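Long-range contacts in purine nucleosidase, (IunH-1) (Sulfolobus solfataricus, PDB 3T8J), which is a member of the nucleosidase family, an alpha/beta fold built round a mixed central sheet, and is modelled here with a bound sodium ion: residues A[250-255]-A[292-297]; A[98-103]-A[124-129]; A[50-55]-A[90-95]. All coordinates share one frame; numbering follows the deposited sequence. Where two conformers were deposited one is given.

Contact 1: A[250-255]-A[292-297]; sequences IATRRE and VYEINK
Backbone hydrogen bonds join R253 to Y293 and T252 to E294 across two antiparallel strands, 251-255 and 292-295, whose axes run at 155° to each other. Y293 N gives a nearly straight bond to R253 O at 2.9 Å. E294 O accepts from T252 N at 2.9 Å and more weakly from R253 N, so one carbonyl serves two successive amides. This doubling accompanies a slip of one residue in the pairing between A251 and R253; a second slip follows before R254 meets V292. Beyond the strand, N296 N reaches I250 O at 2.9 Å, and the N296 side chain caps S299 N at the start of helix 297-308.

Charged and aromatic groups meet round R253. Its guanidinium makes an offset cation-pi stack on Y293, centres 4.5 Å apart and planes 17° from parallel, with Y293 CB beneath the guanidinium and NH2 over the ring toward its rim. CG anti to the backbone N (chi1 -168°) and a bend at chi3 swing the head into place. There NE donates in plane to the anti lone pair of E255 OE2 at 3.1 Å, which helps fix the head's rotation. E294 OE2 adds a long salt bridge to R253 NH1, 3.9 Å. Arginine suits this place because one flat cation can stack and pair in its plane at once.

On the face that carries A251, V292 and I295, packing is mainly apolar, with R254 there paired to E290. A251 pairs with I295, and its small methyl lies diagonally against V292 CG1 at 3.9 Å, while I295 turns to helix 237-246. The whole is an antiparallel pair with beta bulges, through which strand 251-261 is added to 289-295, where the parallel part of the mixed sheet ends.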
ATOM      1  N   ILE A 250     -26.719  27.668  10.453  1.00 36.32           N
ATOM      2  CA  ILE A 250     -26.240  26.898  11.614  1.00 35.71           C
ATOM      3  C   ILE A 250     -24.735  26.629  11.480  1.00 34.53           C
ATOM      4  O   ILE A 250     -24.019  26.620  12.490  1.00 34.46           O
ATOM      5  CB  ILE A 250     -27.076  25.617  11.841  1.00 34.45           C
ATOM      6  CG1 ILE A 250     -28.502  26.017  12.250  1.00 36.84           C
ATOM      7  CG2 ILE A 250     -26.425  24.710  12.922  1.00 35.36           C
ATOM      8  CD1 ILE A 250     -29.505  24.898  12.305  1.00 38.24           C
ATOM      9  N   ALA A 251     -24.242  26.476  10.245  1.00 32.92           N
ATOM     10  CA  ALA A 251     -22.793  26.426   9.994  1.00 32.76           C
ATOM     11  C   ALA A 251     -22.200  27.839  10.039  1.00 35.04           C
ATOM     12  O   ALA A 251     -22.682  28.764   9.360  1.00 36.90           O
ATOM     13  CB  ALA A 251     -22.480  25.746   8.651  1.00 31.72           C
ATOM     14  N   THR A 252     -21.186  28.023  10.871  1.00 35.21           N
ATOM     15  CA  THR A 252     -20.581  29.347  11.058  1.00 37.80           C
ATOM     16  C   THR A 252     -19.174  29.511  10.452  1.00 38.08           C
ATOM     17  O   THR A 252     -18.667  30.638  10.362  1.00 40.45           O
ATOM     18  CB  THR A 252     -20.561  29.724  12.544  1.00 39.47           C
ATOM     19  OG1 THR A 252     -19.941  28.668  13.276  1.00 38.35           O
ATOM     20  CG2 THR A 252     -21.977  29.906  13.072  1.00 41.14           C
ATOM     21  N   ARG A 253     -18.547  28.415  10.037  1.00 35.87           N
ATOM     22  CA  ARG A 253     -17.312  28.469   9.264  1.00 35.80           C
ATOM     23  C   ARG A 253     -17.286  27.313   8.252  1.00 33.06           C
ATOM     24  O   ARG A 253     -17.537  26.172   8.615  1.00 29.76           O
ATOM     25  CB  ARG A 253     -16.100  28.368  10.180  1.00 36.92           C
ATOM     26  CG  ARG A 253     -14.796  28.699   9.503  1.00 40.86           C
ATOM     27  CD  ARG A 253     -13.598  28.523  10.463  1.00 44.45           C
ATOM     28  NE  ARG A 253     -12.535  27.961   9.669  1.00 48.19           N
ATOM     29  CZ  ARG A 253     -11.666  27.028  10.027  1.00 45.40           C
ATOM     30  NH1 ARG A 253     -11.638  26.472  11.245  1.00 44.91           N
ATOM     31  NH2 ARG A 253     -10.785  26.654   9.118  1.00 48.78           N
ATOM     32  N   ARG A 254     -17.019  27.628   6.985  1.00 32.59           N
ATOM     33  CA  ARG A 254     -16.901  26.632   5.913  1.00 31.33           C
ATOM     34  C   ARG A 254     -15.656  26.924   5.067  1.00 32.03           C
ATOM     35  O   ARG A 254     -15.289  28.093   4.904  1.00 33.91           O
ATOM     36  CB  ARG A 254     -18.134  26.666   4.995  1.00 32.50           C
ATOM     37  CG  ARG A 254     -19.480  26.505   5.703  1.00 33.52           C
ATOM     38  CD  ARG A 254     -20.562  26.111   4.711  1.00 35.57           C
ATOM     39  NE  ARG A 254     -21.912  26.430   5.153  1.00 36.78           N
ATOM     40  CZ  ARG A 254     -23.024  26.074   4.502  1.00 38.34           C
ATOM     41  NH1 ARG A 254     -22.960  25.381   3.357  1.00 37.94           N
ATOM     42  NH2 ARG A 254     -24.206  26.433   4.984  1.00 39.52           N
ATOM     43  N   GLU A 255     -15.030  25.883   4.525  1.00 30.01           N
ATOM     44  CA  GLU A 255     -13.896  26.024   3.601  1.00 31.47           C
ATOM     45  C   GLU A 255     -14.058  25.054   2.450  1.00 29.31           C
ATOM     46  O   GLU A 255     -14.367  23.888   2.663  1.00 28.17           O
ATOM     47  CB  GLU A 255     -12.573  25.659   4.288  1.00 32.30           C
ATOM     48  CG  GLU A 255     -12.315  26.341   5.637  1.00 36.77           C
ATOM     49  CD  GLU A 255     -12.016  27.823   5.538  1.00 41.72           C
ATOM     50  OE1 GLU A 255     -11.780  28.356   4.417  1.00 46.78           O
ATOM     51  OE2 GLU A 255     -12.010  28.481   6.608  1.00 45.05           O
ATOM     52  N   VAL A 292     -17.601  21.893   6.710  1.00 23.16           N
ATOM     53  CA  VAL A 292     -18.053  22.696   7.844  1.00 25.00           C
ATOM     54  C   VAL A 292     -17.084  22.512   9.008  1.00 25.81           C
ATOM     55  O   VAL A 292     -16.838  21.382   9.445  1.00 25.23           O
ATOM     56  CB  VAL A 292     -19.480  22.296   8.272  1.00 24.71           C
ATOM     57  CG1 VAL A 292     -19.900  23.017   9.564  1.00 26.31           C
ATOM     58  CG2 VAL A 292     -20.469  22.567   7.114  1.00 26.11           C
ATOM     59  N   TYR A 293     -16.519  23.612   9.499  1.00 26.93           N
ATOM     60  CA  TYR A 293     -15.532  23.575  10.580  1.00 28.03           C
ATOM     61  C   TYR A 293     -16.067  24.081  11.921  1.00 29.85           C
ATOM     62  O   TYR A 293     -15.472  23.785  12.956  1.00 31.28           O
ATOM     63  CB  TYR A 293     -14.263  24.359  10.176  1.00 28.57           C
ATOM     64  CG  TYR A 293     -13.326  23.583   9.265  1.00 28.33           C
ATOM     65  CD1 TYR A 293     -13.397  23.663   7.870  1.00 30.07           C
ATOM     66  CD2 TYR A 293     -12.369  22.730   9.803  1.00 28.08           C
ATOM     67  CE1 TYR A 293     -12.507  22.927   7.059  1.00 29.32           C
ATOM     68  CE2 TYR A 293     -11.490  21.998   8.997  1.00 28.15           C
ATOM     69  CZ  TYR A 293     -11.579  22.086   7.621  1.00 30.16           C
ATOM     70  OH  TYR A 293     -10.691  21.332   6.847  1.00 32.03           O
ATOM     71  N   GLU A 294     -17.165  24.843  11.917  1.00 30.26           N
ATOM     72  CA  GLU A 294     -17.785  25.371  13.141  1.00 32.15           C
ATOM     73  C   GLU A 294     -19.308  25.511  12.962  1.00 32.37           C
ATOM     74  O   GLU A 294     -19.788  25.710  11.831  1.00 31.31           O
ATOM     75  CB  GLU A 294     -17.189  26.749  13.514  1.00 34.93           C
ATOM     76  CG  GLU A 294     -15.665  26.799  13.740  1.00 37.96           C
ATOM     77  CD  GLU A 294     -15.148  28.211  14.042  1.00 45.69           C
ATOM     78  OE1 GLU A 294     -15.892  29.037  14.622  1.00 49.43           O
ATOM     79  OE2 GLU A 294     -13.980  28.484  13.687  1.00 48.75           O
ATOM     80  N   ILE A 295     -20.044  25.402  14.072  1.00 32.63           N
ATOM     81  CA  ILE A 295     -21.494  25.628  14.108  1.00 33.73           C
ATOM     82  C   ILE A 295     -21.864  26.574  15.264  1.00 35.83           C
ATOM     83  O   ILE A 295     -21.059  26.831  16.161  1.00 36.07           O
ATOM     84  CB  ILE A 295     -22.341  24.313  14.219  1.00 32.34           C
ATOM     85  CG1 ILE A 295     -22.344  23.748  15.639  1.00 33.51           C
ATOM     86  CG2 ILE A 295     -21.850  23.239  13.225  1.00 31.82           C
ATOM     87  CD1 ILE A 295     -23.412  22.735  15.876  1.00 32.00           C
ATOM     88  N   ASN A 296     -23.083  27.092  15.186  1.00 36.97           N
ATOM     89  CA  ASN A 296     -23.723  27.825  16.275  1.00 39.55           C
ATOM     90  C   ASN A 296     -24.515  26.830  17.120  1.00 38.94           C
ATOM     91  O   ASN A 296     -25.587  26.375  16.710  1.00 38.12           O
ATOM     92  CB  ASN A 296     -24.637  28.918  15.692  1.00 41.19           C
ATOM     93  CG  ASN A 296     -25.239  29.820  16.764  1.00 45.40           C
ATOM     94  OD1 ASN A 296     -25.653  29.362  17.830  1.00 45.40           O
ATOM     95  ND2 ASN A 296     -25.294  31.118  16.478  1.00 50.95           N
ATOM     96  N   LYS A 297     -23.977  26.470  18.292  1.00 39.09           N
ATOM     97  CA  LYS A 297     -24.598  25.451  19.141  1.00 38.38           C
ATOM     98  C   LYS A 297     -26.000  25.855  19.587  1.00 39.66           C
ATOM     99  O   LYS A 297     -26.907  25.012  19.616  1.00 38.26           O
ATOM    100  CB  LYS A 297     -23.766  25.134  20.385  1.00 41.43           C
ATOM    101  CG  LYS A 297     -24.196  23.790  20.990  1.00 42.73           C
ATOM    102  CD  LYS A 297     -23.763  23.525  22.399  1.00 50.41           C
ATOM    103  CE  LYS A 297     -24.451  22.229  22.841  1.00 49.68           C
ATOM    104  NZ  LYS A 297     -24.167  21.860  24.218  1.00 56.71           N
TER

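Contact 2: A[98-103]-A[124-129]; sequences EKHAAL and LTNLAL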
ATOM      1  N   GLU A  98     -39.458  -3.740  -2.691  1.00 35.01           N
ATOM      2  CA  GLU A  98     -38.586  -4.785  -3.283  1.00 37.63           C
ATOM      3  C   GLU A  98     -37.386  -4.229  -4.051  1.00 37.70           C
ATOM      4  O   GLU A  98     -36.298  -4.810  -4.032  1.00 38.36           O
ATOM      5  CB  GLU A  98     -39.399  -5.699  -4.199  1.00 41.23           C
ATOM      6  CG  GLU A  98     -40.565  -6.366  -3.532  1.00 46.79           C
ATOM      7  CD  GLU A  98     -40.216  -7.733  -2.989  1.00 53.04           C
ATOM      8  OE1 GLU A  98     -39.066  -7.906  -2.512  1.00 57.14           O
ATOM      9  OE2 GLU A  98     -41.097  -8.630  -3.053  1.00 59.10           O
ATOM     10  N   LYS A  99     -37.569  -3.082  -4.686  1.00 37.33           N
ATOM     11  CA  LYS A  99     -36.532  -2.479  -5.528  1.00 37.72           C
ATOM     12  C   LYS A  99     -35.294  -2.060  -4.726  1.00 34.86           C
ATOM     13  O   LYS A  99     -35.424  -1.504  -3.654  1.00 32.57           O
ATOM     14  CB  LYS A  99     -37.118  -1.250  -6.230  1.00 39.33           C
ATOM     15  CG  LYS A  99     -36.206  -0.576  -7.210  1.00 42.96           C
ATOM     16  CD  LYS A  99     -36.895   0.628  -7.893  1.00 48.56           C
ATOM     17  CE  LYS A  99     -37.985   0.217  -8.850  1.00 54.89           C
ATOM     18  NZ  LYS A  99     -37.435  -0.384 -10.111  1.00 59.85           N
ATOM     19  N   HIS A 100     -34.103  -2.351  -5.253  1.00 24.64           N
ATOM     20  CA  HIS A 100     -32.847  -1.967  -4.640  1.00 23.50           C
ATOM     21  C   HIS A 100     -32.760  -0.448  -4.543  1.00 22.60           C
ATOM     22  O   HIS A 100     -33.097   0.250  -5.490  1.00 23.60           O
ATOM     23  CB  HIS A 100     -31.654  -2.491  -5.478  1.00 24.06           C
ATOM     24  CG  HIS A 100     -30.336  -2.472  -4.771  1.00 24.52           C
ATOM     25  ND1 HIS A 100     -29.656  -1.308  -4.463  1.00 21.55           N
ATOM     26  CD2 HIS A 100     -29.539  -3.484  -4.352  1.00 24.62           C
ATOM     27  CE1 HIS A 100     -28.515  -1.612  -3.867  1.00 24.83           C
ATOM     28  NE2 HIS A 100     -28.433  -2.929  -3.764  1.00 23.81           N
ATOM     29  N   ALA A 101     -32.306   0.051  -3.399  1.00 21.87           N
ATOM     30  CA  ALA A 101     -32.076   1.474  -3.196  1.00 20.28           C
ATOM     31  C   ALA A 101     -31.340   2.153  -4.358  1.00 20.28           C
ATOM     32  O   ALA A 101     -31.688   3.269  -4.704  1.00 20.42           O
ATOM     33  CB  ALA A 101     -31.294   1.724  -1.914  1.00 20.18           C
ATOM     34  N   ALA A 102     -30.319   1.516  -4.914  1.00 20.29           N
ATOM     35  CA  ALA A 102     -29.546   2.199  -6.003  1.00 20.61           C
ATOM     36  C   ALA A 102     -30.415   2.498  -7.222  1.00 22.13           C
ATOM     37  O   ALA A 102     -30.299   3.581  -7.839  1.00 22.66           O
ATOM     38  CB  ALA A 102     -28.327   1.366  -6.393  1.00 21.19           C
ATOM     39  N   LEU A 103     -31.314   1.583  -7.575  1.00 22.40           N
ATOM     40  CA  LEU A 103     -32.250   1.781  -8.657  1.00 23.10           C
ATOM     41  C   LEU A 103     -33.318   2.837  -8.319  1.00 23.10           C
ATOM     42  O   LEU A 103     -33.697   3.667  -9.178  1.00 24.03           O
ATOM     43  CB  LEU A 103     -32.853   0.444  -9.111  1.00 25.07           C
ATOM     44  CG  LEU A 103     -31.820  -0.638  -9.477  1.00 28.25           C
ATOM     45  CD1 LEU A 103     -32.530  -1.956  -9.825  1.00 33.83           C
ATOM     46  CD2 LEU A 103     -30.896  -0.197 -10.615  1.00 33.54           C
ATOM     47  N   LEU A 124     -21.489   5.170   2.153  1.00 16.47           N
ATOM     48  CA  LEU A 124     -21.894   5.730   0.869  1.00 17.10           C
ATOM     49  C   LEU A 124     -22.175   4.705  -0.260  1.00 16.49           C
ATOM     50  O   LEU A 124     -22.315   5.039  -1.446  1.00 16.97           O
ATOM     51  CB  LEU A 124     -20.847   6.773   0.449  1.00 17.05           C
ATOM     52  CG  LEU A 124     -20.823   8.059   1.293  1.00 18.70           C
ATOM     53  CD1 LEU A 124     -19.528   8.887   1.056  1.00 19.22           C
ATOM     54  CD2 LEU A 124     -22.007   8.962   1.011  1.00 20.17           C
ATOM     55  N   THR A 125     -22.319   3.443   0.123  1.00 16.24           N
ATOM     56  CA  THR A 125     -22.452   2.348  -0.831  1.00 16.51           C
ATOM     57  C   THR A 125     -23.619   2.518  -1.820  1.00 16.94           C
ATOM     58  O   THR A 125     -23.452   2.232  -3.000  1.00 17.89           O
ATOM     59  CB  THR A 125     -22.527   0.984  -0.076  1.00 16.73           C
ATOM     60  OG1 THR A 125     -21.530   0.973   0.953  1.00 16.36           O
ATOM     61  CG2 THR A 125     -22.290  -0.157  -1.057  1.00 17.88           C
ATOM     62  N   ASN A 126     -24.803   2.921  -1.350  1.00 17.38           N
ATOM     63  CA  ASN A 126     -25.958   3.043  -2.255  1.00 17.51           C
ATOM     64  C   ASN A 126     -25.770   4.163  -3.265  1.00 17.47           C
ATOM     65  O   ASN A 126     -26.131   4.006  -4.432  1.00 19.07           O
ATOM     66  CB  ASN A 126     -27.263   3.276  -1.494  1.00 18.37           C
ATOM     67  CG  ASN A 126     -27.716   2.067  -0.728  1.00 19.39           C
ATOM     68  OD1 ASN A 126     -27.463   0.952  -1.135  1.00 20.73           O
ATOM     69  ND2 ASN A 126     -28.419   2.298   0.388  1.00 20.45           N
ATOM     70  N   LEU A 127     -25.242   5.308  -2.802  1.00 16.99           N
ATOM     71  CA  LEU A 127     -25.030   6.440  -3.740  1.00 17.69           C
ATOM     72  C   LEU A 127     -23.968   6.072  -4.757  1.00 18.12           C
ATOM     73  O   LEU A 127     -24.082   6.454  -5.943  1.00 18.51           O
ATOM     74  CB  LEU A 127     -24.702   7.733  -2.991  1.00 17.34           C
ATOM     75  CG  LEU A 127     -24.526   8.998  -3.839  1.00 18.15           C
ATOM     76  CD1 LEU A 127     -25.819   9.323  -4.558  1.00 18.78           C
ATOM     77  CD2 LEU A 127     -24.109  10.171  -2.944  1.00 20.00           C
ATOM     78  N   ALA A 128     -22.897   5.397  -4.344  1.00 17.62           N
ATOM     79  CA  ALA A 128     -21.877   4.941  -5.273  1.00 17.37           C
ATOM     80  C   ALA A 128     -22.444   3.989  -6.314  1.00 18.15           C
ATOM     81  O   ALA A 128     -22.151   4.142  -7.500  1.00 19.41           O
ATOM     82  CB  ALA A 128     -20.691   4.282  -4.528  1.00 17.23           C
ATOM     83  N   LEU A 129     -23.227   2.996  -5.895  1.00 18.44           N
ATOM     84  CA  LEU A 129     -23.819   2.046  -6.835  0.50 19.44           C
ATOM     85  C   LEU A 129     -24.767   2.748  -7.830  1.00 19.80           C
ATOM     86  O   LEU A 129     -24.741   2.444  -9.018  1.00 21.19           O
ATOM     87  CB  LEU A 129     -24.512   0.892  -6.085  0.50 20.43           C
ATOM     88  CG  LEU A 129     -24.869  -0.341  -6.919  0.50 22.60           C
ATOM     89  CD1 LEU A 129     -23.738  -0.772  -7.843  0.50 25.60           C
ATOM     90  CD2 LEU A 129     -25.265  -1.491  -5.997  0.50 24.80           C
TER
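The H100 ring and the N126 amide stand almost perpendicular, their planes 86° apart, and approach through H100 CE1, which lies 3.9 Å from N126 OD1. The contact is van der Waals; ND1 of the histidine accepts from A102 N at 2.9 Å, with the donor exactly in the ring plane. CG anti to the backbone N (chi1 -165°) lets the ring fold back over the first turn of the helix, and the capping bond then restrains its rotation. Histidine suits this N-cap position by combining an acceptor for an amide at the helix start with a CE1 carbon that can pack. In the conformer given for L129, H100 CE1 also lies 3.9 Å from L129 CD2, the leucine crossing the histidine at about a right angle.

These are the opening turns of helices 101-111 and 125-133, which follow one another round strand 116-120 in the alternating helix-strand architecture of the domain. Here they lie close enough to bring the CA atoms of A102 and N126 within 5.3 Å, an approach that the small alanine permits.

A101 CB abuts the amide of N126, 3.7 Å from ND2. No hydrogen bond crosses between the segments; instead the buried amide is satisfied from other parts of the chain, OD1 accepting from A64 N and ND2 donating to D7 OD1 and I33 O. Asparagine, donor and acceptor on one short stem, can thus tie a loop at A64 to strands 3-8 and 27-33. A102 CB meets L129 CB at 3.9 Å, a purely apolar contact. In the same conformer L129 also packs on L129 of the second subunit, and H100 packs on L133 of that subunit.

Contact 3: A[50-55]-A[90-95]; sequences ALEQVN and EPKRLK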
ATOM      1  N   ALA A  50     -40.127   3.746  12.511  1.00 25.77           N
ATOM      2  CA  ALA A  50     -40.030   5.192  12.714  1.00 24.87           C
ATOM      3  C   ALA A  50     -41.099   5.961  11.928  1.00 25.16           C
ATOM      4  O   ALA A  50     -41.738   6.872  12.462  1.00 25.82           O
ATOM      5  CB  ALA A  50     -38.628   5.685  12.335  1.00 24.75           C
ATOM      6  N   LEU A  51     -41.308   5.585  10.670  1.00 25.00           N
ATOM      7  CA  LEU A  51     -42.330   6.223   9.836  1.00 25.31           C
ATOM      8  C   LEU A  51     -43.730   6.036  10.410  1.00 26.91           C
ATOM      9  O   LEU A  51     -44.564   6.944  10.343  1.00 27.31           O
ATOM     10  CB  LEU A  51     -42.242   5.721   8.382  1.00 24.03           C
ATOM     11  CG  LEU A  51     -41.013   6.184   7.614  1.00 24.42           C
ATOM     12  CD1 LEU A  51     -40.852   5.307   6.375  1.00 23.85           C
ATOM     13  CD2 LEU A  51     -41.117   7.660   7.217  1.00 24.70           C
ATOM     14  N   GLU A  52     -44.009   4.851  10.954  1.00 26.90           N
ATOM     15  CA  GLU A  52     -45.309   4.588  11.601  1.00 28.83           C
ATOM     16  C   GLU A  52     -45.627   5.529  12.766  1.00 28.90           C
ATOM     17  O   GLU A  52     -46.802   5.893  12.965  1.00 31.11           O
ATOM     18  CB  GLU A  52     -45.426   3.118  12.058  1.00 29.64           C
ATOM     19  CG  GLU A  52     -45.528   2.137  10.903  1.00 29.17           C
ATOM     20  CD  GLU A  52     -45.791   0.678  11.321  1.00 32.45           C
ATOM     21  OE1 GLU A  52     -45.690   0.328  12.527  1.00 33.19           O
ATOM     22  OE2 GLU A  52     -46.114  -0.113  10.401  1.00 33.93           O
ATOM     23  N   GLN A  53     -44.608   5.945  13.516  1.00 28.77           N
ATOM     24  CA  GLN A  53     -44.842   6.792  14.698  1.00 30.24           C
ATOM     25  C   GLN A  53     -45.312   8.186  14.324  1.00 30.41           C
ATOM     26  O   GLN A  53     -45.887   8.892  15.156  1.00 32.35           O
ATOM     27  CB  GLN A  53     -43.611   6.875  15.615  1.00 30.70           C
ATOM     28  CG  GLN A  53     -42.962   5.517  15.966  1.00 31.51           C
ATOM     29  CD  GLN A  53     -43.965   4.457  16.361  1.00 32.42           C
ATOM     30  OE1 GLN A  53     -44.721   4.613  17.328  1.00 37.52           O
ATOM     31  NE2 GLN A  53     -44.030   3.380  15.575  1.00 34.82           N
ATOM     32  N   VAL A  54     -45.039   8.567  13.073  1.00 29.64           N
ATOM     33  CA  VAL A  54     -45.434   9.880  12.555  1.00 30.77           C
ATOM     34  C   VAL A  54     -46.415   9.779  11.382  1.00 30.98           C
ATOM     35  O   VAL A  54     -46.582  10.729  10.606  1.00 30.72           O
ATOM     36  CB  VAL A  54     -44.193  10.724  12.189  1.00 30.06           C
ATOM     37  CG1 VAL A  54     -43.393  11.057  13.451  1.00 32.42           C
ATOM     38  CG2 VAL A  54     -43.300  10.038  11.140  1.00 29.96           C
ATOM     39  N   ASN A  55     -47.116   8.647  11.286  1.00 30.44           N
ATOM     40  CA  ASN A  55     -48.208   8.450  10.334  1.00 30.97           C
ATOM     41  C   ASN A  55     -47.870   8.617   8.842  1.00 30.07           C
ATOM     42  O   ASN A  55     -48.726   9.031   8.056  1.00 30.75           O
ATOM     43  CB  ASN A  55     -49.391   9.368  10.688  1.00 31.77           C
ATOM     44  CG  ASN A  55     -49.836   9.203  12.088  1.00 32.76           C
ATOM     45  OD1 ASN A  55     -50.047   8.062  12.574  1.00 33.53           O
ATOM     46  ND2 ASN A  55     -49.990  10.314  12.786  1.00 35.09           N
ATOM     47  N   GLU A  90     -40.403  -3.455  15.653  1.00 31.32           N
ATOM     48  CA  GLU A  90     -40.976  -4.117  14.486  1.00 31.50           C
ATOM     49  C   GLU A  90     -42.174  -3.269  14.044  1.00 31.24           C
ATOM     50  O   GLU A  90     -43.061  -2.986  14.855  1.00 33.45           O
ATOM     51  CB  GLU A  90     -41.410  -5.565  14.846  1.00 33.47           C
ATOM     52  CG  GLU A  90     -41.955  -6.434  13.687  1.00 35.53           C
ATOM     53  CD  GLU A  90     -40.939  -6.765  12.591  1.00 38.29           C
ATOM     54  OE1 GLU A  90     -39.739  -6.444  12.735  1.00 39.80           O
ATOM     55  OE2 GLU A  90     -41.369  -7.362  11.568  1.00 41.89           O
ATOM     56  N   PRO A  91     -42.216  -2.872  12.767  1.00 30.57           N
ATOM     57  CA  PRO A  91     -43.434  -2.209  12.285  1.00 31.23           C
ATOM     58  C   PRO A  91     -44.650  -3.114  12.351  1.00 33.25           C
ATOM     59  O   PRO A  91     -44.543  -4.354  12.217  1.00 33.69           O
ATOM     60  CB  PRO A  91     -43.106  -1.890  10.822  1.00 30.33           C
ATOM     61  CG  PRO A  91     -42.111  -2.950  10.441  1.00 30.44           C
ATOM     62  CD  PRO A  91     -41.269  -3.152  11.678  1.00 29.49           C
ATOM     63  N   LYS A  92     -45.808  -2.494  12.565  1.00 33.71           N
ATOM     64  CA  LYS A  92     -47.064  -3.218  12.599  1.00 36.19           C
ATOM     65  C   LYS A  92     -47.682  -3.451  11.240  1.00 36.34           C
ATOM     66  O   LYS A  92     -48.403  -4.429  11.049  1.00 38.00           O
ATOM     67  CB  LYS A  92     -48.055  -2.479  13.496  1.00 38.08           C
ATOM     68  CG  LYS A  92     -47.662  -2.474  14.965  1.00 43.30           C
ATOM     69  CD  LYS A  92     -48.753  -1.817  15.800  1.00 50.43           C
ATOM     70  CE  LYS A  92     -48.329  -1.644  17.250  1.00 55.11           C
ATOM     71  NZ  LYS A  92     -47.944  -2.953  17.853  1.00 58.64           N
ATOM     72  N   ARG A  93     -47.470  -2.514  10.309  1.00 34.63           N
ATOM     73  CA  ARG A  93     -48.151  -2.528   9.030  1.00 35.77           C
ATOM     74  C   ARG A  93     -47.224  -2.325   7.820  1.00 34.73           C
ATOM     75  O   ARG A  93     -47.391  -2.998   6.804  1.00 35.63           O
ATOM     76  CB  ARG A  93     -49.215  -1.426   9.010  1.00 37.38           C
ATOM     77  CG  ARG A  93     -50.301  -1.570  10.038  1.00 41.24           C
ATOM     78  CD  ARG A  93     -51.119  -0.277  10.139  1.00 45.07           C
ATOM     79  NE  ARG A  93     -50.276   0.805  10.660  1.00 46.44           N
ATOM     80  CZ  ARG A  93     -49.978   0.987  11.948  1.00 47.06           C
ATOM     81  NH1 ARG A  93     -50.464   0.169  12.888  1.00 49.43           N
ATOM     82  NH2 ARG A  93     -49.178   1.994  12.298  1.00 47.27           N
ATOM     83  N   LEU A  94     -46.280  -1.391   7.900  1.00 33.64           N
ATOM     84  CA  LEU A  94     -45.485  -1.055   6.727  1.00 32.75           C
ATOM     85  C   LEU A  94     -44.507  -2.160   6.368  1.00 32.29           C
ATOM     86  O   LEU A  94     -43.979  -2.833   7.262  1.00 32.12           O
ATOM     87  CB  LEU A  94     -44.713   0.256   6.946  1.00 32.12           C
ATOM     88  CG  LEU A  94     -45.564   1.519   7.163  1.00 32.46           C
ATOM     89  CD1 LEU A  94     -44.622   2.719   7.375  1.00 32.23           C
ATOM     90  CD2 LEU A  94     -46.523   1.795   5.995  1.00 36.90           C
ATOM     91  N   LYS A  95     -44.273  -2.319   5.063  1.00 31.47           N
ATOM     92  CA  LYS A  95     -43.327  -3.296   4.520  1.00 31.40           C
ATOM     93  C   LYS A  95     -42.318  -2.593   3.615  1.00 29.75           C
ATOM     94  O   LYS A  95     -42.653  -1.611   2.940  1.00 30.20           O
ATOM     95  CB  LYS A  95     -44.069  -4.372   3.714  1.00 33.59           C
ATOM     96  CG  LYS A  95     -45.063  -5.236   4.545  1.00 38.44           C
ATOM     97  CD  LYS A  95     -45.869  -6.150   3.635  1.00 45.24           C
ATOM     98  CE  LYS A  95     -46.889  -6.994   4.416  1.00 50.25           C
ATOM     99  NZ  LYS A  95     -47.988  -7.508   3.530  1.00 55.33           N
TER
HETATM  100  O   HOH W   1     -48.762   4.470  11.013  1.00 31.33           O
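A single carboxylate, that of E52, gathers three consecutive backbone amides of the loop 90-95. E52 OE1 accepts from K92 N at 2.8 Å through its syn lone pair. E52 OE2 takes two donors: L94 N, 2.8 Å away, comes in nearly along the C-O bond with an N-H...O angle of 170°, while R93 N, also at 2.8 Å, arrives on the syn side, 16° out of the carboxylate plane. The glutamate leaves helix 40-53 with CG anti to its own carbonyl carbon (chi1 -69°) and stays extended beyond it, which carries the carboxylate across to the curled loop.

Round this polar centre the carbon chains close in. L94, approaching from the opposite direction, lays CD1 3.7 Å from E52 CG and also against L51 CB; a branched leucine suits a spot between an aliphatic stem and a helix side. P91 CB sits 3.5 Å from E52 OE2, and its ring packs further on K45 and L48 of the same helix. R93 hangs its guanidinium with one face over E52 CD. Its salt bridge from NH2 to E52 OE1 is long, 3.9 Å, and no N-H points at the oxygen; NH2 instead donates to a water that in turn donates to E52 O near the helix end, where N55 completes a Schellman motif.

Three amide donors and a nearby arginine would be expected to stabilise the ionised form of the buried E52 carboxylate, and the three amide bonds hold the curve of an otherwise irregular loop against the helix.

In the fold
The three contacts follow one another along the chain, contact 3 closing first and contact 1 opening last. Contacts 2 and 3 have centres 22 Å apart and are joined directly in sequence: loop 90-95, held to helix 40-53, runs on towards the N-cap of helix 101-111. Contact 1 lies across the chain's centre from both, its centre about 30 Å from that of contact 2 and 34 Å from that of contact 3. The sodium ion, held by D9, D14, I121 and S122, lies about 10 Å from the N126 side chain of contact 2, and strand 3-8, which N126 grips, leads directly to D9 of the sodium site.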